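Local coordinates for LPXTG cell wall surface protein (Streptococcus gordonii, PDB 4IGB) that probably serves as a cell-wall-anchored surface adhesin, of which this chain comprises the N-terminal N1 and N2 domains, at residues D49-S54 / H163-N168; H57-S62 / N155-D160; F73-D78 / V137-I142. All coordinates share one frame; numbering follows the deposited sequence.

Contact 1. Residues D49-S54 / H163-N168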
loop_
_atom_site.group_PDB
_atom_site.type_symbol
_atom_site.label_atom_id
_atom_site.label_comp_id
_atom_site.label_asym_id
_atom_site.label_seq_id
_atom_site.Cartn_x
_atom_site.Cartn_y
_atom_site.Cartn_z
ATOM N N ASP C 49 4.875 27.134 -4.852
ATOM C CA ASP C 49 4.426 27.665 -6.129
ATOM C C ASP C 49 3.840 26.537 -6.957
ATOM O O ASP C 49 4.563 25.680 -7.470
ATOM C CB ASP C 49 5.583 28.322 -6.886
ATOM C CG ASP C 49 5.250 28.582 -8.352
ATOM O OD1 ASP C 49 4.076 28.870 -8.669
ATOM O OD2 ASP C 49 6.159 28.482 -9.194
ATOM N N GLN C 50 2.522 26.535 -7.090
ATOM C CA GLN C 50 1.832 25.469 -7.793
ATOM C C GLN C 50 1.314 25.937 -9.151
ATOM O O GLN C 50 0.688 26.990 -9.245
ATOM C CB GLN C 50 0.661 24.973 -6.946
ATOM C CG GLN C 50 -0.374 24.200 -7.737
ATOM C CD GLN C 50 -1.574 23.823 -6.899
ATOM O OE1 GLN C 50 -1.645 24.141 -5.707
ATOM N NE2 GLN C 50 -2.526 23.139 -7.515
ATOM N N PHE C 51 1.564 25.155 -10.196
ATOM C CA PHE C 51 1.088 25.518 -11.528
ATOM C C PHE C 51 0.903 24.311 -12.443
ATOM O O PHE C 51 1.537 23.274 -12.260
ATOM C CB PHE C 51 2.018 26.545 -12.180
ATOM C CG PHE C 51 3.446 26.093 -12.284
ATOM C CD1 PHE C 51 3.892 25.417 -13.406
ATOM C CD2 PHE C 51 4.344 26.350 -11.262
ATOM C CE1 PHE C 51 5.205 25.002 -13.505
ATOM C CE2 PHE C 51 5.657 25.938 -11.356
ATOM C CZ PHE C 51 6.089 25.263 -12.478
ATOM N N HIS C 52 0.025 24.464 -13.429
ATOM C CA HIS C 52 -0.262 23.404 -14.386
ATOM C C HIS C 52 0.670 23.496 -15.588
ATOM O O HIS C 52 1.215 24.558 -15.882
ATOM C CB HIS C 52 -1.720 23.486 -14.844
ATOM C CG HIS C 52 -2.140 22.358 -15.733
ATOM N ND1 HIS C 52 -2.789 21.238 -15.257
ATOM C CD2 HIS C 52 -2.009 22.177 -17.068
ATOM C CE1 HIS C 52 -3.037 20.417 -16.261
ATOM N NE2 HIS C 52 -2.575 20.963 -17.371
ATOM N N LEU C 53 0.849 22.375 -16.280
ATOM C CA LEU C 53 1.717 22.330 -17.450
ATOM C C LEU C 53 1.232 21.292 -18.452
ATOM O O LEU C 53 0.728 20.238 -18.072
ATOM C CB LEU C 53 3.156 22.014 -17.038
ATOM C CG LEU C 53 3.911 23.088 -16.255
ATOM C CD1 LEU C 53 5.088 22.475 -15.513
ATOM C CD2 LEU C 53 4.380 24.198 -17.181
ATOM N N SER C 54 1.392 21.594 -19.736
ATOM C CA SER C 54 1.010 20.667 -20.782
ATOM C C SER C 54 2.244 20.210 -21.550
ATOM O O SER C 54 3.011 21.033 -22.041
ATOM C CB SER C 54 0.011 21.312 -21.745
ATOM O OG SER C 54 -1.238 21.516 -21.110
ATOM N N HIS C 163 6.973 29.359 -17.398
ATOM C CA HIS C 163 7.477 28.976 -16.078
ATOM C C HIS C 163 8.898 28.449 -16.209
ATOM O O HIS C 163 9.110 27.235 -16.221
ATOM C CB HIS C 163 6.624 27.859 -15.455
ATOM C CG HIS C 163 5.169 28.184 -15.335
ATOM N ND1 HIS C 163 4.627 28.767 -14.212
ATOM C CD2 HIS C 163 4.137 27.984 -16.191
ATOM C CE1 HIS C 163 3.326 28.925 -14.383
ATOM N NE2 HIS C 163 3.005 28.459 -15.578
ATOM N N ASP C 164 9.872 29.345 -16.308
ATOM C CA ASP C 164 11.258 28.925 -16.487
ATOM C C ASP C 164 12.118 29.494 -15.371
ATOM O O ASP C 164 13.195 30.024 -15.617
ATOM C CB ASP C 164 11.769 29.387 -17.853
ATOM C CG ASP C 164 12.975 28.599 -18.338
ATOM O OD1 ASP C 164 13.547 27.807 -17.564
ATOM O OD2 ASP C 164 13.355 28.783 -19.511
ATOM N N TYR C 165 11.634 29.382 -14.137
ATOM C CA TYR C 165 12.319 29.969 -12.987
ATOM C C TYR C 165 12.743 28.939 -11.938
ATOM O O TYR C 165 12.935 29.269 -10.771
ATOM C CB TYR C 165 11.440 31.046 -12.338
ATOM C CG TYR C 165 9.996 30.631 -12.108
ATOM C CD1 TYR C 165 9.647 29.788 -11.055
ATOM C CD2 TYR C 165 8.981 31.097 -12.933
ATOM C CE1 TYR C 165 8.326 29.415 -10.842
ATOM C CE2 TYR C 165 7.660 30.730 -12.727
ATOM C CZ TYR C 165 7.337 29.892 -11.681
ATOM O OH TYR C 165 6.021 29.527 -11.486
ATOM N N ILE C 166 12.905 27.691 -12.345
ATOM C CA ILE C 166 13.260 26.667 -11.376
ATOM C C ILE C 166 14.749 26.352 -11.441
ATOM O O ILE C 166 15.303 26.153 -12.516
ATOM C CB ILE C 166 12.440 25.395 -11.601
ATOM C CG1 ILE C 166 10.963 25.753 -11.793
ATOM C CG2 ILE C 166 12.629 24.435 -10.428
ATOM C CD1 ILE C 166 10.140 24.640 -12.392
ATOM N N MET C 167 15.400 26.312 -10.287
ATOM C CA MET C 167 16.835 26.075 -10.246
ATOM C C MET C 167 17.200 24.657 -10.654
ATOM O O MET C 167 16.570 23.683 -10.229
ATOM C CB MET C 167 17.395 26.379 -8.859
ATOM C CG MET C 167 17.036 27.772 -8.374
ATOM S SD MET C 167 17.794 28.192 -6.803
ATOM C CE MET C 167 17.160 29.850 -6.564
ATOM N N ASN C 168 18.210 24.549 -11.505
ATOM C CA ASN C 168 18.787 23.258 -11.811
ATOM C C ASN C 168 19.992 23.061 -10.913
ATOM O O ASN C 168 20.899 23.894 -10.911
ATOM C CB ASN C 168 19.212 23.186 -13.280
ATOM C CG ASN C 168 18.043 23.299 -14.230
ATOM O OD1 ASN C 168 17.590 24.401 -14.551
ATOM N ND2 ASN C 168 17.546 22.154 -14.696
#
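The rings of F51 and H163 form an offset (parallel-displaced) stack: their planes are 5° apart and their centroids 4.0 Å. F51 CD1 lies over the middle of the imidazole, while H163 ND1 sits near the rim of the phenyl face; the side chains run antiparallel past one another, and the rings overlap with an offset. The F51 torsion explains the placement, because CG stands between the backbone N and the carbonyl carbon (chi1 57°) and turns the ring to meet the imidazole. H163 CB adds an off-centre CH-pi contact, 4.2 Å from the F51 centroid.

Two apolar contacts flank the stack. I166 CD1 meets the F51 edge at CZ, 4.1 Å away, and L53 CD2 approaches H163 CD2 at 3.9 Å.

Among polar groups, H163 ND1 donates to Y165 OH at 3.2 Å, a bond internal to the loop that braces H163 for its stack. It is nearly straight (173°) and lies in the imidazole plane. Y165 OH probably donates to D49 OD2, a doubtful bond because that oxygen is modelled too close to the tyrosine ring.

The loop 163-168 thus covers one side of edge strand 48-54, whose backbone pairs with strand 69-76, while Y165 and I166 also rest on T136 of strand 136-143.

Contact 2. Residues H57-S62 / N155-D160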
loop_
_atom_site.group_PDB
_atom_site.type_symbol
_atom_site.label_atom_id
_atom_site.label_comp_id
_atom_site.label_asym_id
_atom_site.label_seq_id
_atom_site.Cartn_x
_atom_site.Cartn_y
_atom_site.Cartn_z
ATOM N N HIS C 57 8.599 20.264 -20.549
ATOM C CA HIS C 57 9.970 19.963 -20.932
ATOM C C HIS C 57 10.722 19.404 -19.733
ATOM O O HIS C 57 10.540 19.861 -18.606
ATOM C CB HIS C 57 10.666 21.216 -21.465
ATOM C CG HIS C 57 10.109 21.708 -22.763
ATOM N ND1 HIS C 57 10.719 21.464 -23.975
ATOM C CD2 HIS C 57 8.996 22.425 -23.041
ATOM C CE1 HIS C 57 10.006 22.012 -24.943
ATOM N NE2 HIS C 57 8.955 22.601 -24.403
ATOM N N TYR C 58 11.565 18.409 -19.982
ATOM C CA TYR C 58 12.300 17.739 -18.917
ATOM C C TYR C 58 13.582 18.458 -18.502
ATOM O O TYR C 58 14.536 18.542 -19.274
ATOM C CB TYR C 58 12.620 16.300 -19.327
ATOM C CG TYR C 58 13.200 15.458 -18.215
ATOM C CD1 TYR C 58 12.375 14.780 -17.328
ATOM C CD2 TYR C 58 14.574 15.337 -18.054
ATOM C CE1 TYR C 58 12.902 14.009 -16.311
ATOM C CE2 TYR C 58 15.108 14.568 -17.041
ATOM C CZ TYR C 58 14.268 13.906 -16.172
ATOM O OH TYR C 58 14.796 13.139 -15.162
ATOM N N GLU C 59 13.596 18.962 -17.272
ATOM C CA GLU C 59 14.788 19.591 -16.700
ATOM C C GLU C 59 15.092 21.008 -17.229
ATOM O O GLU C 59 15.339 21.924 -16.441
ATOM C CB GLU C 59 16.011 18.679 -16.842
ATOM C CG GLU C 59 17.138 19.029 -15.889
ATOM C CD GLU C 59 18.199 17.961 -15.836
ATOM O OE1 GLU C 59 18.153 17.036 -16.669
ATOM O OE2 GLU C 59 19.085 18.040 -14.963
ATOM N N TYR C 60 15.077 21.173 -18.551
ATOM C CA TYR C 60 15.339 22.473 -19.181
ATOM C C TYR C 60 14.308 22.804 -20.248
ATOM O O TYR C 60 13.851 21.924 -20.973
ATOM C CB TYR C 60 16.722 22.496 -19.838
ATOM C CG TYR C 60 17.859 22.125 -18.922
ATOM C CD1 TYR C 60 18.311 23.009 -17.947
ATOM C CD2 TYR C 60 18.488 20.896 -19.036
ATOM C CE1 TYR C 60 19.353 22.669 -17.106
ATOM C CE2 TYR C 60 19.533 20.551 -18.205
ATOM C CZ TYR C 60 19.962 21.438 -17.241
ATOM O OH TYR C 60 21.010 21.086 -16.414
ATOM N N LEU C 61 13.959 24.083 -20.349
ATOM C CA LEU C 61 13.067 24.562 -21.398
ATOM C C LEU C 61 13.551 24.064 -22.750
ATOM O O LEU C 61 12.760 23.673 -23.611
ATOM C CB LEU C 61 13.016 26.086 -21.388
ATOM C CG LEU C 61 11.982 26.710 -22.317
ATOM C CD1 LEU C 61 10.647 26.012 -22.160
ATOM C CD2 LEU C 61 11.859 28.191 -22.019
ATOM N N SER C 62 14.867 24.069 -22.922
ATOM C CA SER C 62 15.484 23.473 -24.094
ATOM C C SER C 62 15.065 22.009 -24.188
ATOM O O SER C 62 14.674 21.527 -25.253
ATOM C CB SER C 62 17.010 23.564 -23.988
ATOM O OG SER C 62 17.412 24.579 -23.077
ATOM N N ASN C 155 13.882 16.753 -7.669
ATOM C CA ASN C 155 14.268 18.126 -7.936
ATOM C C ASN C 155 14.612 18.375 -9.406
ATOM O O ASN C 155 15.354 19.302 -9.731
ATOM C CB ASN C 155 15.432 18.516 -7.031
ATOM C CG ASN C 155 16.675 17.698 -7.302
ATOM O OD1 ASN C 155 16.632 16.715 -8.047
ATOM N ND2 ASN C 155 17.792 18.091 -6.693
ATOM N N VAL C 156 14.077 17.537 -10.288
ATOM C CA VAL C 156 14.205 17.758 -11.722
ATOM C C VAL C 156 13.062 18.647 -12.224
ATOM O O VAL C 156 11.900 18.226 -12.224
ATOM C CB VAL C 156 14.173 16.446 -12.509
ATOM C CG1 VAL C 156 14.468 16.727 -13.972
ATOM C CG2 VAL C 156 15.170 15.436 -11.920
ATOM N N PRO C 157 13.387 19.885 -12.656
ATOM C CA PRO C 157 12.334 20.819 -13.067
ATOM C C PRO C 157 11.521 20.310 -14.234
ATOM O O PRO C 157 12.041 19.640 -15.122
ATOM C CB PRO C 157 13.119 22.069 -13.489
ATOM C CG PRO C 157 14.353 22.020 -12.662
ATOM C CD PRO C 157 14.706 20.543 -12.594
ATOM N N TYR C 158 10.232 20.607 -14.201
ATOM C CA TYR C 158 9.388 20.492 -15.375
ATOM C C TYR C 158 8.986 21.916 -15.741
ATOM O O TYR C 158 8.482 22.654 -14.897
ATOM C CB TYR C 158 8.169 19.608 -15.089
ATOM C CG TYR C 158 8.546 18.149 -14.977
ATOM C CD1 TYR C 158 8.810 17.569 -13.745
ATOM C CD2 TYR C 158 8.682 17.366 -16.108
ATOM C CE1 TYR C 158 9.174 16.238 -13.652
ATOM C CE2 TYR C 158 9.048 16.045 -16.022
ATOM C CZ TYR C 158 9.294 15.483 -14.794
ATOM O OH TYR C 158 9.651 14.147 -14.719
ATOM N N VAL C 159 9.236 22.311 -16.987
ATOM C CA VAL C 159 9.091 23.715 -17.355
ATOM C C VAL C 159 8.403 23.942 -18.682
ATOM O O VAL C 159 8.292 23.041 -19.515
ATOM C CB VAL C 159 10.456 24.429 -17.437
ATOM C CG1 VAL C 159 11.204 24.315 -16.126
ATOM C CG2 VAL C 159 11.279 23.853 -18.565
ATOM N N ASP C 160 7.921 25.169 -18.842
ATOM C CA ASP C 160 7.571 25.711 -20.143
ATOM C C ASP C 160 7.989 27.185 -20.183
ATOM O O ASP C 160 8.504 27.720 -19.190
ATOM C CB ASP C 160 6.083 25.519 -20.466
ATOM C CG ASP C 160 5.157 26.245 -19.495
ATOM O OD1 ASP C 160 5.635 26.986 -18.609
ATOM O OD2 ASP C 160 3.924 26.073 -19.632
#
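Y58 and Y158 meet across a two-stranded antiparallel sheet, strand 57-58 against strand 158-159, in the Sgo0707 N-terminal domain. Along 155-160 the contact begins at V156, whose CG1 lies over one face of the Y58 ring, 3.9 Å from its centroid and 23° off the normal, a CH-pi geometry. This methyl also reaches CB of E59. P157 contributes its carbonyl: E59 N donates to P157 O at 2.7 Å, a bent bond (139° at the hydrogen) just past the paired residues.

Y158 follows in a non-hydrogen-bonded pair with Y58. The edge of Y58 points at the Y158 face in an offset edge-to-face arrangement, planes 81° apart and centroids 5.8 Å. Beyond the segments, Y158 OH is hydrogen-bonded to W146 NE1 and E152 OE2, which probably help to hold that ring in place.

V159 pairs with H57 through two backbone bonds, H57 N to V159 O at 3.0 Å and V159 N to H57 O at 3.2 Å. The H57 ring meets V159 O with its edge, and its ND1 is hydrogen-bonded to G63 O. V159 CG2 stands between its own backbone N and carbonyl carbon, and there packs tightly against the L61 backbone, 3.4 Å from L61 CA. At D160 the contact ends with L61 CD1 lying 3.5 Å from D160 C.

Contact 3. Residues F73-D78 / V137-I142; sequences FTLKVD and VEFFSI
F73 N donates to F140 O at 2.9 Å, while F73 O receives a weaker bond from F139 N at 3.3 Å. One residue of strand 69-76 therefore faces two of strand 136-143, which defines a classic beta bulge; the register shifts by one between F73 and T74. Past the bulge, regular antiparallel pairing resumes: L75 and V137 exchange two bonds, L75 N to V137 O and V137 N to L75 O, each 2.9 Å, and T74 and E138 form the non-hydrogen-bonded pair between. The short strand axes make 139°.

The bulge sets F139 and F140 both opposite F73. F140 shares its face of the sheet: the two side chains extend together, but the rings meet obliquely, planes 47° apart, with their CD2 atoms at 3.5 Å. F139 CG stands between its backbone N and carbonyl carbon (chi1 84°), which brings the ring against F73 CB, 3.5 Å from F139 CE2, and against L75 CG; L75 CD1 lies over one ring face. Farther along, V77 CG2 meets V137 CG2 at 3.5 Å.

On the face bearing T74, E138 folds back at its second torsion and hydrogen-bonds N72 ND2 through OE2; its OE1 takes a weak bond from Y158 N. Aliphatic and aromatic carbon packs against strands 85-101 and 104-119 on the other face, so these two partners probably help to offset the cost of burying the carboxylate.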
loop_
_atom_site.group_PDB
_atom_site.type_symbol
_atom_site.label_atom_id
_atom_site.label_comp_id
_atom_site.label_asym_id
_atom_site.label_seq_id
_atom_site.Cartn_x
_atom_site.Cartn_y
_atom_site.Cartn_z
ATOM N N PHE C 73 4.663 21.380 -8.558
ATOM C CA PHE C 73 4.834 22.072 -7.291
ATOM C C PHE C 73 6.301 22.363 -7.067
ATOM O O PHE C 73 7.155 21.489 -7.244
ATOM C CB PHE C 73 4.278 21.235 -6.136
ATOM C CG PHE C 73 2.815 20.934 -6.265
ATOM C CD1 PHE C 73 1.882 21.638 -5.521
ATOM C CD2 PHE C 73 2.367 19.968 -7.147
ATOM C CE1 PHE C 73 0.520 21.372 -5.641
ATOM C CE2 PHE C 73 1.007 19.698 -7.277
ATOM C CZ PHE C 73 0.088 20.400 -6.517
ATOM N N THR C 74 6.593 23.603 -6.701
ATOM C CA THR C 74 7.956 24.008 -6.422
ATOM C C THR C 74 7.961 24.825 -5.148
ATOM O O THR C 74 6.915 25.290 -4.693
ATOM C CB THR C 74 8.544 24.838 -7.574
ATOM O OG1 THR C 74 7.824 26.069 -7.687
ATOM C CG2 THR C 74 8.429 24.085 -8.885
ATOM N N LEU C 75 9.144 24.989 -4.573
ATOM C CA LEU C 75 9.306 25.738 -3.348
ATOM C C LEU C 75 10.073 27.031 -3.616
ATOM O O LEU C 75 11.119 27.009 -4.259
ATOM C CB LEU C 75 10.049 24.883 -2.326
ATOM C CG LEU C 75 9.185 23.818 -1.644
ATOM C CD1 LEU C 75 10.039 22.798 -0.932
ATOM C CD2 LEU C 75 8.207 24.489 -0.675
ATOM N N LYS C 76 9.540 28.150 -3.129
ATOM C CA LYS C 76 10.206 29.442 -3.248
ATOM C C LYS C 76 11.422 29.518 -2.330
ATOM O O LYS C 76 11.309 29.379 -1.113
ATOM C CB LYS C 76 9.237 30.583 -2.927
ATOM C CG LYS C 76 8.020 30.630 -3.834
ATOM C CD LYS C 76 6.937 31.531 -3.255
ATOM C CE LYS C 76 5.645 31.432 -4.054
ATOM N NZ LYS C 76 4.486 31.975 -3.287
ATOM N N VAL C 77 12.582 29.750 -2.934
ATOM C CA VAL C 77 13.850 29.813 -2.219
ATOM C C VAL C 77 14.150 31.231 -1.720
ATOM O O VAL C 77 13.773 32.220 -2.352
ATOM C CB VAL C 77 15.008 29.339 -3.141
ATOM C CG1 VAL C 77 16.370 29.740 -2.583
ATOM C CG2 VAL C 77 14.928 27.839 -3.361
ATOM N N ASP C 78 14.812 31.324 -0.574
ATOM C CA ASP C 78 15.366 32.593 -0.125
ATOM C C ASP C 78 16.736 32.740 -0.773
ATOM O O ASP C 78 17.728 32.223 -0.260
ATOM C CB ASP C 78 15.501 32.619 1.399
ATOM C CG ASP C 78 15.936 33.978 1.922
ATOM O OD1 ASP C 78 16.490 34.759 1.124
ATOM O OD2 ASP C 78 15.726 34.261 3.125
ATOM N N VAL C 137 12.658 25.747 -6.417
ATOM C CA VAL C 137 13.235 24.413 -6.568
ATOM C C VAL C 137 12.113 23.383 -6.715
ATOM O O VAL C 137 11.134 23.414 -5.971
ATOM C CB VAL C 137 14.104 24.020 -5.352
ATOM C CG1 VAL C 137 14.510 22.549 -5.438
ATOM C CG2 VAL C 137 15.326 24.901 -5.250
ATOM N N GLU C 138 12.252 22.478 -7.682
ATOM C CA GLU C 138 11.280 21.410 -7.902
ATOM C C GLU C 138 11.198 20.486 -6.692
ATOM O O GLU C 138 12.224 20.166 -6.095
ATOM C CB GLU C 138 11.706 20.580 -9.110
ATOM C CG GLU C 138 10.740 19.466 -9.477
ATOM C CD GLU C 138 9.468 19.990 -10.108
ATOM O OE1 GLU C 138 9.544 20.998 -10.841
ATOM O OE2 GLU C 138 8.392 19.397 -9.876
ATOM N N PHE C 139 9.997 20.039 -6.325
ATOM C CA PHE C 139 9.908 18.975 -5.314
ATOM C C PHE C 139 8.881 17.875 -5.577
ATOM O O PHE C 139 9.050 16.750 -5.124
ATOM C CB PHE C 139 9.791 19.543 -3.887
ATOM C CG PHE C 139 8.395 19.924 -3.473
ATOM C CD1 PHE C 139 7.645 19.085 -2.663
ATOM C CD2 PHE C 139 7.849 21.137 -3.857
ATOM C CE1 PHE C 139 6.356 19.439 -2.263
ATOM C CE2 PHE C 139 6.568 21.503 -3.459
ATOM C CZ PHE C 139 5.821 20.653 -2.656
ATOM N N PHE C 140 7.842 18.169 -6.348
ATOM C CA PHE C 140 6.737 17.240 -6.458
ATOM C C PHE C 140 5.870 17.575 -7.666
ATOM O O PHE C 140 5.698 18.748 -8.017
ATOM C CB PHE C 140 5.930 17.300 -5.149
ATOM C CG PHE C 140 4.639 16.548 -5.183
ATOM C CD1 PHE C 140 4.621 15.161 -5.099
ATOM C CD2 PHE C 140 3.434 17.231 -5.247
ATOM C CE1 PHE C 140 3.427 14.469 -5.119
ATOM C CE2 PHE C 140 2.239 16.545 -5.261
ATOM C CZ PHE C 140 2.228 15.163 -5.199
ATOM N N SER C 141 5.346 16.540 -8.310
ATOM C CA SER C 141 4.392 16.718 -9.396
ATOM C C SER C 141 3.440 15.538 -9.497
ATOM O O SER C 141 3.736 14.438 -9.039
ATOM C CB SER C 141 5.102 16.950 -10.742
ATOM O OG SER C 141 5.956 15.865 -11.102
ATOM N N ILE C 142 2.290 15.781 -10.108
ATOM C CA ILE C 142 1.321 14.740 -10.363
ATOM C C ILE C 142 1.110 14.686 -11.867
ATOM O O ILE C 142 0.803 15.701 -12.488
ATOM C CB ILE C 142 -0.026 15.071 -9.694
ATOM C CG1 ILE C 142 0.152 15.343 -8.201
ATOM C CG2 ILE C 142 -1.038 13.980 -9.951
ATOM C CD1 ILE C 142 -1.102 15.910 -7.567
#

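The three contacts cluster at one end of the N-terminal domain, about 30 Å (contacts 1 and 2) and 25 Å (contact 3) from the chain's centre. Between centres, contact 1 lies about 8 Å from each of the others, which are about 12 Å apart. The first segments run in order 49-54, 57-62, 73-78 and their partners in reverse, 137-142, 155-160, 163-168, so each closure encloses the next. Contact 1 reaches, through strand 48-54, the sheet that holds both strands of contact 3; contact 2 is a separate strand pair, tied to contact 1 by N168 ND2 to E59 O. Together they join residues 49-78 to residues 137-168 of the N-terminal domain.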